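Local coordinates for protein xyloglucan-specific endo-beta-1,4-glucanase BoGH5A (Bacteroides ovatus, PDB 3ZMR) that cleaves the beta-1,4-glucan backbone of xyloglucan endohydrolytically, with retention of the beta configuration, releasing xyloglucan oligosaccharides, at residues Val126-Gly129 with Asn130-Glu133; Pro174-Tyr177 with Ser178-Phe181. One frame throughout, in Å; residues are numbered along the deposited sequence.

Contact 1. Residues Val126-Gly129 with Asn130-Glu133; sequences VNVG and NTFE. With BGC (beta-D-glucopyranose), chain C; BGC (beta-D-glucopyranose), chain B.
The carbonyl oxygen of Gly129 is gripped by two groups, the hydroxyl of Thr131 and the guanidinium NH2 of Arg448. Thr131 OG1 donates to Gly129 O at 2.7 Å, coming from above the carbonyl plane, and the same hydroxyl is itself bonded to Arg448 NH1. With OG1 anti to the carbonyl carbon (chi1 -50°), the hydroxyl lies back over the preceding peptide, where Val128 CG1 also approaches it, 3.9 Å from OG1. A water joins Val128 O to Phe132 N. The turn follows strand 125-127, the first of the eight parallel strands of the TIM barrel, at the end that carries the substrate cleft. Here the carboxylate of Glu133 folds back through a bend at chi2 (-79°) and accepts two consecutive backbone N-H groups. Asn130 N reaches OE2 at 2.7 Å on its syn side, though tilted from the carboxylate plane, and Thr131 N meets OE1 at 2.8 Å from above that plane, so both oxygens are held and the group is fixed in rotation. Gly129 C lies 3.7 Å from OE2. Asn130, a substrate-binding residue, turns its amide outward from the turn: ND2 gives a nearly straight bond of 2.8 Å to O3 of the chain C glucose.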
loop_
_atom_site.group_PDB
_atom_site.type_symbol
_atom_site.label_atom_id
_atom_site.label_comp_id
_atom_site.label_asym_id
_atom_site.label_seq_id
_atom_site.Cartn_x
_atom_site.Cartn_y
_atom_site.Cartn_z
ATOM N N VAL A 126 8.705 -1.101 13.881
ATOM C CA VAL A 126 7.569 -1.510 14.704
ATOM C C VAL A 126 6.377 -0.599 14.433
ATOM O O VAL A 126 6.522 0.534 13.991
ATOM C CB VAL A 126 7.968 -1.461 16.212
ATOM C CG1 VAL A 126 8.192 -0.035 16.683
ATOM C CG2 VAL A 126 6.995 -2.187 17.120
ATOM N N ASN A 127 5.189 -1.121 14.698
ATOM C CA ASN A 127 3.966 -0.369 14.700
ATOM C C ASN A 127 3.631 0.138 16.080
ATOM O O ASN A 127 3.854 -0.563 17.065
ATOM C CB ASN A 127 2.785 -1.224 14.282
ATOM C CG ASN A 127 2.737 -1.510 12.794
ATOM O OD1 ASN A 127 2.023 -0.828 12.076
ATOM N ND2 ASN A 127 3.475 -2.513 12.330
ATOM N N VAL A 128 3.045 1.323 16.156
ATOM C CA VAL A 128 2.365 1.817 17.362
ATOM C C VAL A 128 0.876 1.503 17.152
ATOM O O VAL A 128 0.047 2.376 16.861
ATOM C CB VAL A 128 2.595 3.328 17.605
ATOM C CG1 VAL A 128 1.935 3.783 18.909
ATOM C CG2 VAL A 128 4.073 3.637 17.658
ATOM N N GLY A 129 0.551 0.227 17.252
ATOM C CA GLY A 129 -0.761 -0.259 16.935
ATOM C C GLY A 129 -1.799 -0.043 18.030
ATOM O O GLY A 129 -1.473 0.198 19.205
ATOM N N ASN A 130 -3.060 -0.126 17.613
ATOM C CA ASN A 130 -4.238 0.027 18.491
ATOM C C ASN A 130 -4.198 1.317 19.293
ATOM O O ASN A 130 -4.575 1.387 20.477
ATOM C CB ASN A 130 -4.421 -1.175 19.406
ATOM C CG ASN A 130 -5.035 -2.370 18.703
ATOM O OD1 ASN A 130 -5.198 -2.417 17.483
ATOM N ND2 ASN A 130 -5.357 -3.395 19.508
ATOM N N THR A 131 -3.797 2.372 18.600
ATOM C CA THR A 131 -3.570 3.663 19.228
ATOM C C THR A 131 -4.267 4.777 18.432
ATOM O O THR A 131 -5.484 4.945 18.592
ATOM C CB THR A 131 -2.082 3.867 19.546
ATOM O OG1 THR A 131 -1.582 2.711 20.240
ATOM C CG2 THR A 131 -1.862 5.102 20.413
ATOM N N PHE A 132 -3.579 5.497 17.533
ATOM C CA PHE A 132 -4.262 6.561 16.794
ATOM C C PHE A 132 -5.364 6.057 15.871
ATOM O O PHE A 132 -6.246 6.851 15.486
ATOM C CB PHE A 132 -3.303 7.484 16.036
ATOM C CG PHE A 132 -2.634 8.490 16.923
ATOM C CD1 PHE A 132 -3.336 9.585 17.415
ATOM C CD2 PHE A 132 -1.311 8.353 17.274
ATOM C CE1 PHE A 132 -2.705 10.516 18.241
ATOM C CE2 PHE A 132 -0.675 9.279 18.089
ATOM C CZ PHE A 132 -1.382 10.353 18.581
ATOM N N GLU A 133 -5.358 4.772 15.507
ATOM C CA GLU A 133 -6.413 4.209 14.681
ATOM C C GLU A 133 -7.593 3.604 15.515
ATOM O O GLU A 133 -8.558 3.115 14.952
ATOM C CB GLU A 133 -5.873 3.151 13.726
ATOM C CG GLU A 133 -5.690 1.743 14.281
ATOM C CD GLU A 133 -4.475 1.479 15.128
ATOM O OE1 GLU A 133 -3.944 2.385 15.820
ATOM O OE2 GLU A 133 -4.050 0.279 15.117
HETATM C C2 BGC C . -5.412 -5.919 16.453
HETATM C C3 BGC C . -6.577 -6.110 17.431
HETATM C C4 BGC C . -7.679 -5.090 17.117
HETATM C C5 BGC C . -8.020 -5.185 15.643
HETATM C C6 BGC C . -9.094 -4.218 15.174
HETATM C C1 BGC C . -5.881 -5.931 14.998
HETATM O O2 BGC C . -4.463 -6.969 16.680
HETATM O O3 BGC C . -6.191 -5.974 18.801
HETATM O O4 BGC C . -8.896 -5.378 17.814
HETATM O O5 BGC C . -6.864 -4.934 14.859
HETATM O O6 BGC C . -9.686 -4.838 14.053
HETATM C C2 BGC B . -10.849 -4.547 18.912
HETATM C C3 BGC B . -11.397 -3.575 19.955
HETATM C C4 BGC B . -10.567 -3.674 21.247
HETATM C C5 BGC B . -9.071 -3.606 20.939
HETATM C C6 BGC B . -8.205 -3.797 22.160
HETATM C C1 BGC B . -9.348 -4.393 18.742
HETATM O O2 BGC B . -11.517 -4.359 17.666
HETATM O O3 BGC B . -12.806 -3.850 20.132
HETATM O O4 BGC B . -10.824 -2.589 22.164
HETATM O O5 BGC B . -8.701 -4.596 19.988
HETATM O O6 BGC B . -8.441 -5.100 22.720
HETATM O O HOH W 1 -1.151 4.766 16.165
#

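Contact 2. Residues Pro174-Tyr177 with Ser178-Phe181; sequences PVAY and SHQF
Ala176 and His179 meet through the imidazole edge. CE1 of His179 lies 3.3 Å from Ala176 O, which sits at the ring edge in its plane, and the same carbon is 3.5 Å from Ala176 CB. His179 CG stands between its backbone N and carbonyl carbon (chi1 62°), which brings the ring edge back against the residues before it; ND1 approaches Tyr177 C at 3.6 Å, while Gln180 CG covers one imidazole face. Trp193 meets the ring edge-to-face. An alanine in place of His179 would probably open a gap beside Ala176 and leave Trp193 without its aromatic partner. Phe181 lays a ring face over Tyr177 O and Ser178 CA, and Val175 CG1 lies on a face of the Tyr177 ring.

Among the polar contacts, Gln180 N donates to Tyr177 O at 2.9 Å, closing a type I beta turn in the loop after strand 170-173, the second strand of the barrel. The donor stands above the carbonyl plane, and the bond is bent. Trp193 NE1 bonds Ala176 O. Glu218 holds the start of the turn, one carboxylate oxygen taking Tyr177 N and the other Ser178 OG, which Arg236 also binds. With a single bent backbone bond across the turn, its orientation probably also depends on the His179 edge and Phe181 face against its backbone and on Glu218, whose carboxylate takes two donors from it.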
loop_
_atom_site.group_PDB
_atom_site.type_symbol
_atom_site.label_atom_id
_atom_site.label_comp_id
_atom_site.label_asym_id
_atom_site.label_seq_id
_atom_site.Cartn_x
_atom_site.Cartn_y
_atom_site.Cartn_z
ATOM N N PRO A 174 -0.425 3.755 12.587
ATOM C CA PRO A 174 -1.775 3.739 12.030
ATOM C C PRO A 174 -2.588 4.920 12.592
ATOM O O PRO A 174 -2.448 5.256 13.789
ATOM C CB PRO A 174 -2.337 2.402 12.551
ATOM C CG PRO A 174 -1.155 1.545 12.748
ATOM C CD PRO A 174 -0.119 2.473 13.268
ATOM N N VAL A 175 -3.387 5.562 11.753
ATOM C CA VAL A 175 -4.194 6.700 12.186
ATOM C C VAL A 175 -5.617 6.581 11.646
ATOM O O VAL A 175 -5.851 6.221 10.481
ATOM C CB VAL A 175 -3.611 8.049 11.708
ATOM C CG1 VAL A 175 -4.321 9.232 12.381
ATOM C CG2 VAL A 175 -2.126 8.137 12.000
ATOM N N ALA A 176 -6.566 6.925 12.519
ATOM C CA ALA A 176 -7.963 7.098 12.156
ATOM C C ALA A 176 -8.221 8.610 12.235
ATOM O O ALA A 176 -7.600 9.330 13.039
ATOM C CB ALA A 176 -8.862 6.403 13.167
ATOM N N TYR A 177 -9.142 9.059 11.384
ATOM C CA TYR A 177 -9.585 10.464 11.333
ATOM C C TYR A 177 -11.094 10.642 11.325
ATOM O O TYR A 177 -11.580 11.717 11.694
ATOM C CB TYR A 177 -9.010 11.156 10.087
ATOM C CG TYR A 177 -7.512 11.186 9.969
ATOM C CD1 TYR A 177 -6.821 10.146 9.347
ATOM C CD2 TYR A 177 -6.772 12.237 10.511
ATOM C CE1 TYR A 177 -5.429 10.203 9.222
ATOM C CE2 TYR A 177 -5.399 12.292 10.406
ATOM C CZ TYR A 177 -4.731 11.280 9.780
ATOM O OH TYR A 177 -3.359 11.422 9.681
ATOM N N SER A 178 -11.814 9.620 10.868
ATOM C CA SER A 178 -13.246 9.727 10.572
ATOM C C SER A 178 -14.150 9.755 11.814
ATOM O O SER A 178 -15.363 9.999 11.714
ATOM C CB SER A 178 -13.704 8.638 9.610
ATOM O OG SER A 178 -13.055 8.825 8.351
ATOM N N HIS A 179 -13.536 9.550 12.968
ATOM C CA HIS A 179 -14.180 9.754 14.265
ATOM C C HIS A 179 -13.951 11.157 14.815
ATOM O O HIS A 179 -14.400 11.496 15.918
ATOM C CB HIS A 179 -13.699 8.716 15.275
ATOM C CG HIS A 179 -12.238 8.769 15.570
ATOM N ND1 HIS A 179 -11.298 9.130 14.625
ATOM C CD2 HIS A 179 -11.543 8.415 16.681
ATOM C CE1 HIS A 179 -10.096 9.050 15.165
ATOM N NE2 HIS A 179 -10.213 8.607 16.408
ATOM N N GLN A 180 -13.265 11.988 14.031
ATOM C CA GLN A 180 -12.810 13.321 14.468
ATOM C C GLN A 180 -13.135 14.401 13.424
ATOM O O GLN A 180 -12.380 15.385 13.277
ATOM C CB GLN A 180 -11.316 13.318 14.816
ATOM C CG GLN A 180 -10.974 12.388 15.961
ATOM C CD GLN A 180 -11.352 12.955 17.320
ATOM O OE1 GLN A 180 -11.452 14.168 17.511
ATOM N NE2 GLN A 180 -11.558 12.074 18.284
ATOM N N PHE A 181 -14.223 14.201 12.678
ATOM C CA PHE A 181 -14.669 15.219 11.731
ATOM C C PHE A 181 -15.341 16.387 12.472
ATOM O O PHE A 181 -16.135 16.206 13.385
ATOM C CB PHE A 181 -15.640 14.642 10.703
ATOM C CG PHE A 181 -15.037 13.688 9.712
ATOM C CD1 PHE A 181 -13.795 13.908 9.129
ATOM C CD2 PHE A 181 -15.771 12.599 9.285
ATOM C CE1 PHE A 181 -13.300 12.998 8.205
ATOM C CE2 PHE A 181 -15.305 11.709 8.327
ATOM C CZ PHE A 181 -14.051 11.923 7.773
#

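Both contacts lie in loops that follow neighbouring barrel strands, contact 1 after 125-127 and contact 2 after 170-173, with centres about 13 Å apart. They meet directly: Phe132 O lies 3.0 Å from Ala176 N, a probable hydrogen bond, and Pro174 CB packs against Glu133 CD at 3.5 Å. The touching residues of contact 1 are all buried, and one of them binds the glucan; contact 2 is half buried, its second half mostly partly exposed, and the side chain of Ala176 is about 10 Å from a bound xylose and glucose. Their chemistry differs: a carboxylate within contact 1 ties down its own backbone, whereas contact 2 relies on a backbone turn bond, ring packing and a carboxylate from another loop.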